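Local coordinates for N-acetylglucosaminidase (Ostrinia furnacalis, PDB 3OZP), which hydrolyses single beta-linked N-acetylglucosamine units from the non-reducing ends of chitooligosaccharides, preferring shorter substrates, at residues 451-456 against 500-505; 119-124 against 269-274; 288-293 against 314-319; 410-415 against 438-443. All blocks are in the same frame, centred on the assembly; numbering follows the deposited sequence.

Interaction 1: 451-456 against 500-505; sequences ALYFDC and ALWSEQ. With OAN (O-(2-acetamido-2-deoxy D-glucopyranosylidene) amino-N-phenylcarbamate), chain B.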
# COMPACT_ATOMS: atom_id res chain seq x y z
N ALA A 451 18.45 -4.57 5.08
CA ALA A 451 18.24 -4.41 3.65
C ALA A 451 17.07 -5.22 3.09
O ALA A 451 16.56 -4.90 2.01
CB ALA A 451 19.52 -4.75 2.90
N LEU A 452 16.66 -6.26 3.81
CA LEU A 452 15.71 -7.24 3.27
C LEU A 452 14.45 -7.47 4.11
O LEU A 452 13.67 -8.38 3.82
CB LEU A 452 16.43 -8.56 3.00
CG LEU A 452 16.92 -8.92 1.58
CD1 LEU A 452 16.94 -7.77 0.57
CD2 LEU A 452 18.27 -9.62 1.63
N TYR A 453 14.24 -6.66 5.15
CA TYR A 453 13.02 -6.75 5.94
C TYR A 453 12.00 -5.73 5.42
O TYR A 453 12.08 -4.54 5.71
CB TYR A 453 13.31 -6.59 7.43
CG TYR A 453 13.54 -7.91 8.14
CD1 TYR A 453 13.07 -8.13 9.43
CD2 TYR A 453 14.21 -8.96 7.50
CE1 TYR A 453 13.28 -9.34 10.08
CE2 TYR A 453 14.42 -10.18 8.14
CZ TYR A 453 13.95 -10.36 9.43
OH TYR A 453 14.14 -11.57 10.05
N PHE A 454 11.05 -6.23 4.64
CA PHE A 454 10.12 -5.39 3.88
C PHE A 454 9.00 -4.82 4.75
O PHE A 454 8.23 -3.97 4.30
CB PHE A 454 9.55 -6.17 2.70
CG PHE A 454 10.46 -6.21 1.49
CD1 PHE A 454 11.84 -6.00 1.62
CD2 PHE A 454 9.94 -6.49 0.23
CE1 PHE A 454 12.68 -6.05 0.49
CE2 PHE A 454 10.77 -6.54 -0.89
CZ PHE A 454 12.14 -6.31 -0.76
N ASP A 455 8.94 -5.27 6.00
CA ASP A 455 7.95 -4.79 6.96
C ASP A 455 8.38 -3.51 7.68
O ASP A 455 7.54 -2.81 8.26
CB ASP A 455 7.62 -5.90 7.97
CG ASP A 455 8.85 -6.42 8.70
OD1 ASP A 455 9.90 -6.64 8.07
OD2 ASP A 455 8.76 -6.63 9.93
N CYS A 456 9.68 -3.20 7.64
CA CYS A 456 10.25 -2.06 8.37
C CYS A 456 9.75 -0.70 7.89
O CYS A 456 9.52 -0.50 6.69
CB CYS A 456 11.78 -2.04 8.26
SG CYS A 456 12.62 -3.57 8.64
N ALA A 500 11.89 -10.56 3.30
CA ALA A 500 10.99 -11.03 4.34
C ALA A 500 9.82 -10.09 4.54
O ALA A 500 10.00 -8.92 4.87
CB ALA A 500 11.76 -11.23 5.64
N LEU A 501 8.61 -10.59 4.29
CA LEU A 501 7.41 -9.84 4.64
C LEU A 501 6.73 -10.46 5.86
O LEU A 501 5.86 -11.32 5.75
CB LEU A 501 6.44 -9.70 3.46
CG LEU A 501 5.13 -8.92 3.70
CD1 LEU A 501 5.37 -7.54 4.34
CD2 LEU A 501 4.35 -8.80 2.40
N TRP A 502 7.17 -10.00 7.03
CA TRP A 502 6.49 -10.28 8.28
C TRP A 502 5.19 -9.49 8.29
O TRP A 502 5.10 -8.42 7.67
CB TRP A 502 7.39 -9.92 9.45
CG TRP A 502 8.66 -10.70 9.42
CD1 TRP A 502 9.89 -10.24 9.07
CD2 TRP A 502 8.82 -12.10 9.70
NE1 TRP A 502 10.81 -11.25 9.14
CE2 TRP A 502 10.18 -12.41 9.51
CE3 TRP A 502 7.94 -13.11 10.09
CZ2 TRP A 502 10.70 -13.69 9.72
CZ3 TRP A 502 8.44 -14.39 10.29
CH2 TRP A 502 9.82 -14.67 10.12
N SER A 503 4.18 -10.01 8.96
CA SER A 503 2.82 -9.55 8.72
C SER A 503 2.09 -9.01 9.93
O SER A 503 0.85 -9.00 9.96
CB SER A 503 2.02 -10.64 8.02
OG SER A 503 2.62 -10.97 6.77
N GLU A 504 2.83 -8.55 10.94
CA GLU A 504 2.22 -7.84 12.06
C GLU A 504 1.43 -6.65 11.54
O GLU A 504 0.42 -6.26 12.14
CB GLU A 504 3.27 -7.39 13.08
CG GLU A 504 3.91 -8.53 13.87
CD GLU A 504 5.17 -9.09 13.21
OE1 GLU A 504 5.44 -8.77 12.03
OE2 GLU A 504 5.88 -9.88 13.87
N GLN A 505 1.88 -6.08 10.43
CA GLN A 505 1.26 -4.90 9.83
C GLN A 505 1.08 -5.04 8.32
O GLN A 505 1.21 -4.07 7.56
CB GLN A 505 2.11 -3.66 10.14
CG GLN A 505 2.23 -3.35 11.62
CD GLN A 505 3.11 -2.16 11.87
OE1 GLN A 505 2.63 -1.04 12.05
NE2 GLN A 505 4.42 -2.38 11.87
CAH OAN B . 13.54 -14.24 12.42
CAG OAN B . 12.65 -13.05 12.76
OAN OAN B . 12.66 -12.04 12.06
NAI OAN B . 11.89 -13.21 13.87
CAB OAN B . 10.93 -12.20 14.37
CAC OAN B . 9.66 -12.31 13.49
OAJ OAN B . 8.77 -13.27 14.07
CAD OAN B . 8.97 -10.97 13.37
OAK OAN B . 7.78 -11.11 12.59
CAE OAN B . 9.96 -10.05 12.70
CAF OAN B . 9.34 -8.68 12.44
OAM OAN B . 10.28 -7.83 11.80
OAL OAN B . 11.11 -9.88 13.57
CAA OAN B . 11.51 -10.90 14.41
NAY OAN B . 12.48 -10.69 15.31
OAQ OAN B . 13.10 -9.34 15.30
CAP OAN B . 13.17 -8.70 16.51
OAR OAN B . 13.61 -9.27 17.51
NAO OAN B . 12.78 -7.41 16.54
CAS OAN B . 12.82 -6.65 17.65
CAT OAN B . 14.02 -6.07 18.06
CAU OAN B . 14.05 -5.25 19.19
CAV OAN B . 12.88 -5.01 19.91
CAW OAN B . 11.67 -5.59 19.49
CAX OAN B . 11.64 -6.40 18.36
O HOH W 1 6.72 -6.55 11.43
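Tyr453 and Trp502 meet at the catalytic end of the family 20 TIM barrel, where the loop after helix 449-452 joins the end of strand 494-501, the eighth of the barrel, in the sugar-binding pocket. Two backbone hydrogen bonds hold the segments in a single bridge: Ala500 N gives to Leu452 O (2.9 Å, nearly straight), and Phe454 N gives to Ala500 O. The aromatic contact is oblique, planes at 55°: Trp502 NE1 and CD1 lie over one face of the Tyr453 ring, NE1 3.3 Å from Tyr453 CE1, while Ala500 CB packs against Tyr453 CE2. The indole presents one face to the inhibitor's pyranose; Trp402 and His224 also meet it. Three hydrogen bonds from these segments hold the sugar, and Arg198, Trp468 and Asp345 complete the site. Tyr453 OH donates to the ligand's acetamido oxygen (atom OAN) at 2.5 Å, Asp455 OD2 accepts from the ligand hydroxyl OAM at 2.7 Å, and a bend at chi2 (90°) brings Glu504 OE2 to the ligand hydroxyl OAK at 2.6 Å. The two carboxylates approach to 4.5 Å (Asp455 OD2 to Glu504 OE1), and a water donating to both these oxygens would probably ease their repulsion.

Interaction 2: 119-124 against 269-274; sequences KAFSLE and GVRVLP
One face of the Phe121 ring lies against the backbone and CB of Arg271, with Arg271 CA 3.7 Å above the plane and over its centre. Arg271 CB makes a CH-pi contact with the same ring, 3.8 Å from the centroid and 13° off the normal. At the ring's edge, close to its plane, stands the carbonyl of Gly269, whose O is 3.6 Å from Phe121 CE1, and Phe121 CZ reaches in to 3.4 Å from Val270 C. The guanidinium of Arg271 is turned 48° from the ring and touches Ser122 C with its edge, NH1 coming within 3.5 Å. Phe121 and Arg271 run past each other in opposite directions; Arg271 CG stands opposite its own backbone N (chi1 165°), and a bend at chi3 completes the path to Ser122. This joins the loop between strands 105-113 and 129-136 of the N-terminal domain to the start of strand 271-278, the third of the TIM barrel. Gly269 is the C-prime residue of the Schellman motif that ends helix 255-267, and Phe121 also packs on Leu266 of that helix and stacks with Phe151. With an alanine at Phe121, the face over Arg271 CA and CB would be lost, which would probably leave a gap between the loop and the barrel. The charged end of Arg271 is anchored elsewhere: NE forms a salt bridge with Asp338, and NH2 bonds to Thr220 OG1. A water bridges the segments, accepting from Arg271 NH1 at 2.9 Å and donating to Ser122 O at 3.2 Å.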
# COMPACT_ATOMS: atom_id res chain seq x y z
N LYS A 119 11.36 -32.09 -13.75
CA LYS A 119 10.45 -31.11 -13.14
C LYS A 119 10.57 -30.99 -11.63
O LYS A 119 9.67 -30.46 -10.98
CB LYS A 119 8.99 -31.37 -13.56
CG LYS A 119 8.43 -32.72 -13.16
CD LYS A 119 6.96 -32.77 -13.50
CE LYS A 119 6.30 -34.01 -12.94
NZ LYS A 119 4.82 -33.92 -13.09
N ALA A 120 11.69 -31.45 -11.08
CA ALA A 120 11.91 -31.37 -9.64
C ALA A 120 12.68 -30.11 -9.27
O ALA A 120 13.63 -29.73 -9.95
CB ALA A 120 12.64 -32.62 -9.13
N PHE A 121 12.24 -29.46 -8.19
CA PHE A 121 13.00 -28.36 -7.62
C PHE A 121 14.20 -28.92 -6.87
O PHE A 121 14.09 -29.92 -6.18
CB PHE A 121 12.12 -27.52 -6.68
CG PHE A 121 11.14 -26.64 -7.39
CD1 PHE A 121 11.56 -25.49 -8.06
CD2 PHE A 121 9.78 -26.96 -7.41
CE1 PHE A 121 10.65 -24.68 -8.73
CE2 PHE A 121 8.86 -26.15 -8.07
CZ PHE A 121 9.30 -25.01 -8.74
N SER A 122 15.34 -28.26 -7.05
CA SER A 122 16.57 -28.60 -6.34
C SER A 122 17.52 -27.41 -6.41
O SER A 122 17.42 -26.59 -7.31
CB SER A 122 17.23 -29.86 -6.91
OG SER A 122 17.81 -29.62 -8.18
N LEU A 123 18.42 -27.32 -5.44
CA LEU A 123 19.42 -26.26 -5.43
C LEU A 123 20.40 -26.40 -6.60
O LEU A 123 21.07 -25.43 -6.97
CB LEU A 123 20.17 -26.24 -4.10
CG LEU A 123 19.38 -25.74 -2.88
CD1 LEU A 123 20.09 -26.13 -1.60
CD2 LEU A 123 19.15 -24.22 -2.94
N GLU A 124 20.45 -27.59 -7.20
CA GLU A 124 21.34 -27.86 -8.33
C GLU A 124 20.64 -27.78 -9.69
O GLU A 124 21.28 -27.99 -10.72
CB GLU A 124 22.06 -29.21 -8.15
CG GLU A 124 21.16 -30.45 -8.27
CD GLU A 124 20.56 -30.93 -6.94
OE1 GLU A 124 20.44 -30.13 -5.98
OE2 GLU A 124 20.19 -32.11 -6.87
N GLY A 269 7.63 -21.94 -12.12
CA GLY A 269 9.01 -22.10 -11.67
C GLY A 269 9.25 -21.65 -10.25
O GLY A 269 10.38 -21.31 -9.87
N VAL A 270 8.19 -21.64 -9.44
CA VAL A 270 8.27 -21.21 -8.05
C VAL A 270 8.05 -22.38 -7.08
O VAL A 270 6.97 -22.98 -7.03
CB VAL A 270 7.29 -20.04 -7.74
CG1 VAL A 270 7.28 -19.71 -6.23
CG2 VAL A 270 7.65 -18.82 -8.56
N ARG A 271 9.10 -22.67 -6.32
CA ARG A 271 9.10 -23.64 -5.23
C ARG A 271 8.32 -23.05 -4.04
O ARG A 271 8.64 -21.96 -3.56
CB ARG A 271 10.56 -23.89 -4.82
CG ARG A 271 10.80 -24.58 -3.49
CD ARG A 271 12.20 -24.24 -2.96
NE ARG A 271 13.27 -25.01 -3.60
CZ ARG A 271 14.25 -24.50 -4.35
NH1 ARG A 271 15.17 -25.30 -4.87
NH2 ARG A 271 14.33 -23.19 -4.58
N VAL A 272 7.30 -23.77 -3.59
CA VAL A 272 6.55 -23.36 -2.40
C VAL A 272 7.08 -24.11 -1.18
O VAL A 272 6.84 -25.30 -1.01
CB VAL A 272 5.01 -23.53 -2.58
CG1 VAL A 272 4.26 -23.08 -1.33
CG2 VAL A 272 4.53 -22.75 -3.80
N LEU A 273 7.81 -23.38 -0.34
CA LEU A 273 8.57 -23.95 0.76
C LEU A 273 7.90 -23.61 2.10
O LEU A 273 7.88 -22.45 2.51
CB LEU A 273 10.00 -23.39 0.71
CG LEU A 273 11.17 -24.08 1.43
CD1 LEU A 273 12.49 -23.40 1.04
CD2 LEU A 273 11.01 -24.11 2.94
N PRO A 274 7.36 -24.63 2.79
CA PRO A 274 6.66 -24.38 4.05
C PRO A 274 7.61 -24.23 5.23
O PRO A 274 8.66 -24.88 5.27
CB PRO A 274 5.81 -25.64 4.24
CG PRO A 274 6.62 -26.73 3.59
CD PRO A 274 7.30 -26.06 2.41
O HOH W 2 16.88 -23.60 -6.46

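Interaction 3: 288-293 against 314-319; sequences DTDLTV and PTKDEL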
# COMPACT_ATOMS: atom_id res chain seq x y z
N ASP A 288 -5.47 -26.66 25.44
CA ASP A 288 -5.98 -27.95 25.94
C ASP A 288 -5.06 -29.15 25.72
O ASP A 288 -5.38 -30.26 26.15
CB ASP A 288 -7.39 -28.27 25.39
CG ASP A 288 -8.40 -27.16 25.65
OD1 ASP A 288 -8.32 -26.48 26.70
OD2 ASP A 288 -9.30 -26.99 24.80
N THR A 289 -3.93 -28.94 25.04
CA THR A 289 -2.98 -30.04 24.80
C THR A 289 -1.97 -30.20 25.93
O THR A 289 -1.43 -31.29 26.13
CB THR A 289 -2.19 -29.86 23.48
OG1 THR A 289 -1.31 -28.73 23.60
CG2 THR A 289 -3.12 -29.70 22.29
N ASP A 290 -1.72 -29.11 26.66
CA ASP A 290 -0.65 -29.05 27.66
C ASP A 290 0.76 -29.24 27.05
O ASP A 290 1.72 -29.61 27.74
CB ASP A 290 -0.90 -30.06 28.80
CG ASP A 290 -0.16 -29.71 30.07
OD1 ASP A 290 0.42 -30.63 30.69
OD2 ASP A 290 -0.14 -28.52 30.46
N LEU A 291 0.88 -28.96 25.75
CA LEU A 291 2.15 -29.12 25.03
C LEU A 291 2.92 -27.81 24.83
O LEU A 291 4.01 -27.80 24.26
CB LEU A 291 1.91 -29.81 23.69
CG LEU A 291 1.32 -31.23 23.73
CD1 LEU A 291 0.97 -31.68 22.33
CD2 LEU A 291 2.26 -32.22 24.39
N THR A 292 2.34 -26.70 25.29
CA THR A 292 3.03 -25.41 25.27
C THR A 292 3.19 -24.84 26.67
O THR A 292 2.50 -25.27 27.61
CB THR A 292 2.30 -24.37 24.39
OG1 THR A 292 0.96 -24.17 24.88
CG2 THR A 292 2.27 -24.81 22.93
N VAL A 293 4.10 -23.89 26.81
CA VAL A 293 4.23 -23.09 28.02
C VAL A 293 4.24 -21.60 27.66
O VAL A 293 4.55 -21.24 26.52
CB VAL A 293 5.49 -23.47 28.86
CG1 VAL A 293 5.36 -24.89 29.41
CG2 VAL A 293 6.77 -23.31 28.04
N PRO A 314 9.38 -29.24 25.24
CA PRO A 314 10.11 -30.35 24.62
C PRO A 314 10.16 -31.62 25.47
O PRO A 314 10.55 -32.68 24.97
CB PRO A 314 11.53 -29.79 24.44
CG PRO A 314 11.45 -28.34 24.81
CD PRO A 314 10.28 -28.19 25.71
N THR A 315 9.75 -31.52 26.73
CA THR A 315 9.83 -32.65 27.66
C THR A 315 8.65 -33.62 27.52
O THR A 315 8.67 -34.72 28.08
CB THR A 315 9.95 -32.18 29.13
OG1 THR A 315 8.70 -31.64 29.58
CG2 THR A 315 11.04 -31.13 29.27
N LYS A 316 7.62 -33.21 26.78
CA LYS A 316 6.44 -34.04 26.56
C LYS A 316 6.61 -34.91 25.32
O LYS A 316 6.79 -34.39 24.22
CB LYS A 316 5.19 -33.17 26.43
CG LYS A 316 4.89 -32.30 27.65
CD LYS A 316 4.19 -33.09 28.74
CE LYS A 316 4.04 -32.28 30.02
NZ LYS A 316 3.02 -31.21 29.88
N ASP A 317 6.56 -36.23 25.51
CA ASP A 317 6.74 -37.18 24.41
C ASP A 317 5.63 -37.09 23.37
O ASP A 317 5.86 -37.32 22.18
CB ASP A 317 6.84 -38.62 24.93
CG ASP A 317 8.17 -38.91 25.61
OD1 ASP A 317 9.23 -38.61 25.01
OD2 ASP A 317 8.16 -39.45 26.73
N GLU A 318 4.42 -36.75 23.82
CA GLU A 318 3.27 -36.59 22.93
C GLU A 318 3.50 -35.48 21.89
O GLU A 318 2.99 -35.57 20.77
CB GLU A 318 2.00 -36.29 23.75
CG GLU A 318 0.71 -36.37 22.93
CD GLU A 318 -0.53 -35.99 23.74
OE1 GLU A 318 -1.64 -36.15 23.20
OE2 GLU A 318 -0.39 -35.55 24.90
N LEU A 319 4.25 -34.46 22.26
CA LEU A 319 4.61 -33.35 21.36
C LEU A 319 5.12 -33.84 20.00
O LEU A 319 4.71 -33.34 18.96
CB LEU A 319 5.69 -32.47 22.01
CG LEU A 319 5.89 -30.98 21.69
CD1 LEU A 319 7.37 -30.72 21.47
CD2 LEU A 319 5.07 -30.44 20.52
O HOH W 3 -2.06 -33.46 25.02
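Lys316 packs its CB against Leu291 CD2 at 3.7 Å, and from there its chain crosses obliquely past Leu291 to Asp290, the residue before it. CG, placed opposite the carbonyl carbon (chi1 -60°), stays 4.2 Å from Leu291 CD2 and as far from Asp290 O. Bends at chi2 and chi4 then steer the chain, so that CE comes to 4.0 Å from Asp290 OD1 and NZ finishes between two oxygens of one residue. NZ donates to Asp290 OD1 at 2.8 Å in a salt bridge, coming from above the carboxylate plane, 64° out of it, and to Asp290 O at 3.0 Å. The contact joins the turn leading into strand 292-293 to the start of helix 317-333, within the long excursion that follows the third barrel strand. The turn is an ST turn: Thr289 OG1 accepts from Leu291 N. An alanine in place of Lys316 would remove the amine, which is likely to leave the Asp290 carboxylate and carbonyl without their shared donor and the turn tied less firmly to the helix start. Leu291 is buried, its CD2 3.7 Å from Leu319 N and also in reach of the CB atoms of Glu318 and Leu319. The Leu319 side chain also touches Phe381 of helix 373-393. A water donates to Thr289 O and to Glu318 OE2, lying 2.7 Å from Glu318 OE2.

Interaction 4: 410-415 against 438-443; sequences KHIDDY and LEKGYR
Ile412 and Tyr442 come from opposite directions, the Ile412 tip over the ring face, and join two connections of the TIM barrel: the loop between its fifth and sixth strands, 399-402 and 421-425, and the turn between helix 432-439 and the seventh strand, 444-446. Ile412 CD1 sits over one face of the Tyr442 ring, offset toward the rim, in a CH-pi contact 3.8 Å from the centroid and 20° off the normal. The other branch, CG2, touches the ring carbon Tyr442 CE1 at 3.5 Å. With CG1 opposite the backbone N (chi1 -170°), CG2 falls between the backbone N and the carbonyl carbon, and both branches reach the ring. At the ring's edge Tyr442 OH donates to Asp413 OD1 at 2.8 Å, approaching nearly along the C-O bond. The carboxylate is turned only 23° from the ring plane. Its other oxygen, OD2, faces Lys440 NZ at 3.7 Å, a long ion pair, while Lys440 CD lies 4.2 Å from Ile412 CG2.

Farther out, the backbone sets these groups. Gly441, at positive phi, is the C-prime residue of a Schellman motif that ends helix 432-439 (Gly441 N to Leu438 O), and the chain leaves it with Tyr442 directed at the loop. On the other segment Asp414 N bonds to His411 O and Tyr415 N to Ile412 O, giving residues 412-414 a helix-like turn. Ile412 and Tyr442 both also pack on Ile423 of strand 421-425. A water lies 2.9 Å from Asp413 OD1 and 2.6 Å from Lys440 O.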
# COMPACT_ATOMS: atom_id res chain seq x y z
N LYS A 410 30.34 -20.03 17.04
CA LYS A 410 31.26 -20.52 18.06
C LYS A 410 30.89 -21.90 18.62
O LYS A 410 31.78 -22.68 18.98
CB LYS A 410 31.41 -19.50 19.20
CG LYS A 410 32.15 -18.24 18.80
CD LYS A 410 32.05 -17.18 19.89
CE LYS A 410 32.47 -15.82 19.37
NZ LYS A 410 32.15 -14.75 20.36
N HIS A 411 29.59 -22.20 18.69
CA HIS A 411 29.15 -23.50 19.22
C HIS A 411 28.19 -24.28 18.32
O HIS A 411 27.72 -25.35 18.71
CB HIS A 411 28.58 -23.36 20.64
CG HIS A 411 27.37 -22.48 20.74
ND1 HIS A 411 27.22 -21.54 21.74
CD2 HIS A 411 26.26 -22.40 19.98
CE1 HIS A 411 26.06 -20.92 21.59
NE2 HIS A 411 25.46 -21.42 20.52
N ILE A 412 27.90 -23.75 17.13
CA ILE A 412 26.91 -24.36 16.23
C ILE A 412 27.18 -25.84 15.93
O ILE A 412 26.25 -26.65 15.86
CB ILE A 412 26.74 -23.54 14.91
CG1 ILE A 412 25.53 -24.06 14.10
CG2 ILE A 412 28.03 -23.52 14.09
CD1 ILE A 412 25.14 -23.21 12.91
N ASP A 413 28.46 -26.20 15.79
CA ASP A 413 28.85 -27.58 15.48
C ASP A 413 28.55 -28.58 16.59
O ASP A 413 28.52 -29.78 16.35
CB ASP A 413 30.33 -27.65 15.07
CG ASP A 413 30.59 -27.10 13.68
OD1 ASP A 413 29.66 -27.10 12.84
OD2 ASP A 413 31.73 -26.66 13.43
N ASP A 414 28.33 -28.08 17.81
CA ASP A 414 27.91 -28.92 18.93
C ASP A 414 26.47 -29.40 18.77
O ASP A 414 26.06 -30.38 19.40
CB ASP A 414 28.04 -28.17 20.26
CG ASP A 414 29.47 -27.78 20.58
OD1 ASP A 414 30.41 -28.36 20.00
OD2 ASP A 414 29.66 -26.87 21.42
N TYR A 415 25.71 -28.72 17.92
CA TYR A 415 24.27 -28.95 17.80
C TYR A 415 23.83 -29.34 16.40
O TYR A 415 23.00 -30.23 16.23
CB TYR A 415 23.50 -27.71 18.28
CG TYR A 415 23.97 -27.20 19.61
CD1 TYR A 415 23.75 -27.93 20.78
CD2 TYR A 415 24.65 -25.99 19.71
CE1 TYR A 415 24.19 -27.47 22.01
CE2 TYR A 415 25.10 -25.51 20.94
CZ TYR A 415 24.86 -26.26 22.09
OH TYR A 415 25.30 -25.80 23.30
N LEU A 438 30.33 -18.89 7.67
CA LEU A 438 30.89 -19.25 6.37
C LEU A 438 32.23 -19.98 6.52
O LEU A 438 32.52 -20.90 5.76
CB LEU A 438 31.05 -18.02 5.48
CG LEU A 438 29.76 -17.41 4.92
CD1 LEU A 438 30.01 -16.00 4.42
CD2 LEU A 438 29.15 -18.28 3.82
N GLU A 439 33.02 -19.56 7.50
CA GLU A 439 34.32 -20.20 7.75
C GLU A 439 34.17 -21.60 8.35
O GLU A 439 35.10 -22.41 8.31
CB GLU A 439 35.21 -19.29 8.61
CG GLU A 439 35.93 -18.23 7.77
CD GLU A 439 36.61 -17.15 8.59
OE1 GLU A 439 37.01 -16.13 7.99
OE2 GLU A 439 36.75 -17.30 9.82
N LYS A 440 32.98 -21.90 8.88
CA LYS A 440 32.66 -23.24 9.37
C LYS A 440 31.93 -24.08 8.32
O LYS A 440 31.47 -25.19 8.61
CB LYS A 440 31.86 -23.16 10.67
CG LYS A 440 32.66 -22.56 11.82
CD LYS A 440 32.12 -22.97 13.17
CE LYS A 440 33.19 -22.83 14.24
NZ LYS A 440 34.15 -23.97 14.20
N GLY A 441 31.84 -23.56 7.10
CA GLY A 441 31.31 -24.32 5.97
C GLY A 441 29.80 -24.27 5.77
O GLY A 441 29.28 -24.95 4.88
N TYR A 442 29.11 -23.48 6.58
CA TYR A 442 27.64 -23.41 6.50
C TYR A 442 27.14 -22.67 5.25
O TYR A 442 27.75 -21.70 4.80
CB TYR A 442 27.04 -22.80 7.77
CG TYR A 442 27.04 -23.79 8.92
CD1 TYR A 442 28.13 -23.89 9.78
CD2 TYR A 442 25.95 -24.64 9.12
CE1 TYR A 442 28.14 -24.80 10.82
CE2 TYR A 442 25.95 -25.56 10.17
CZ TYR A 442 27.05 -25.64 11.01
OH TYR A 442 27.07 -26.54 12.05
N ARG A 443 26.03 -23.17 4.71
CA ARG A 443 25.36 -22.52 3.59
C ARG A 443 24.32 -21.55 4.12
O ARG A 443 23.66 -21.82 5.13
CB ARG A 443 24.70 -23.55 2.67
CG ARG A 443 25.66 -24.60 2.13
CD ARG A 443 25.29 -25.97 2.65
NE ARG A 443 24.40 -26.67 1.73
CZ ARG A 443 23.54 -27.62 2.07
NH1 ARG A 443 23.42 -28.00 3.34
NH2 ARG A 443 22.79 -28.18 1.14
O HOH W 4 31.32 -27.04 10.50

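In the fold
Interaction 1 is the one at the active site: it holds the inhibitor, which Trp468 also bonds, and Glu306 lies about 3 Å from the Glu504 side chain; both Trp468 and Glu306 are essential for chitooligosaccharide binding. The other three lie away from the annotated sites. Interactions 1 and 2 both reach the eight-stranded barrel, at strands 494-501 and 271-278, with centres 23 Å apart. Interaction 4, its centre 27 Å from that of interaction 1, comes within about 4 Å of interaction 2 at the nearest atoms, without touching it. Interaction 3, on the excursion after strand 271-278, is farther out, its centre about 31 Å from that of interaction 1 and 33 Å from that of interaction 2.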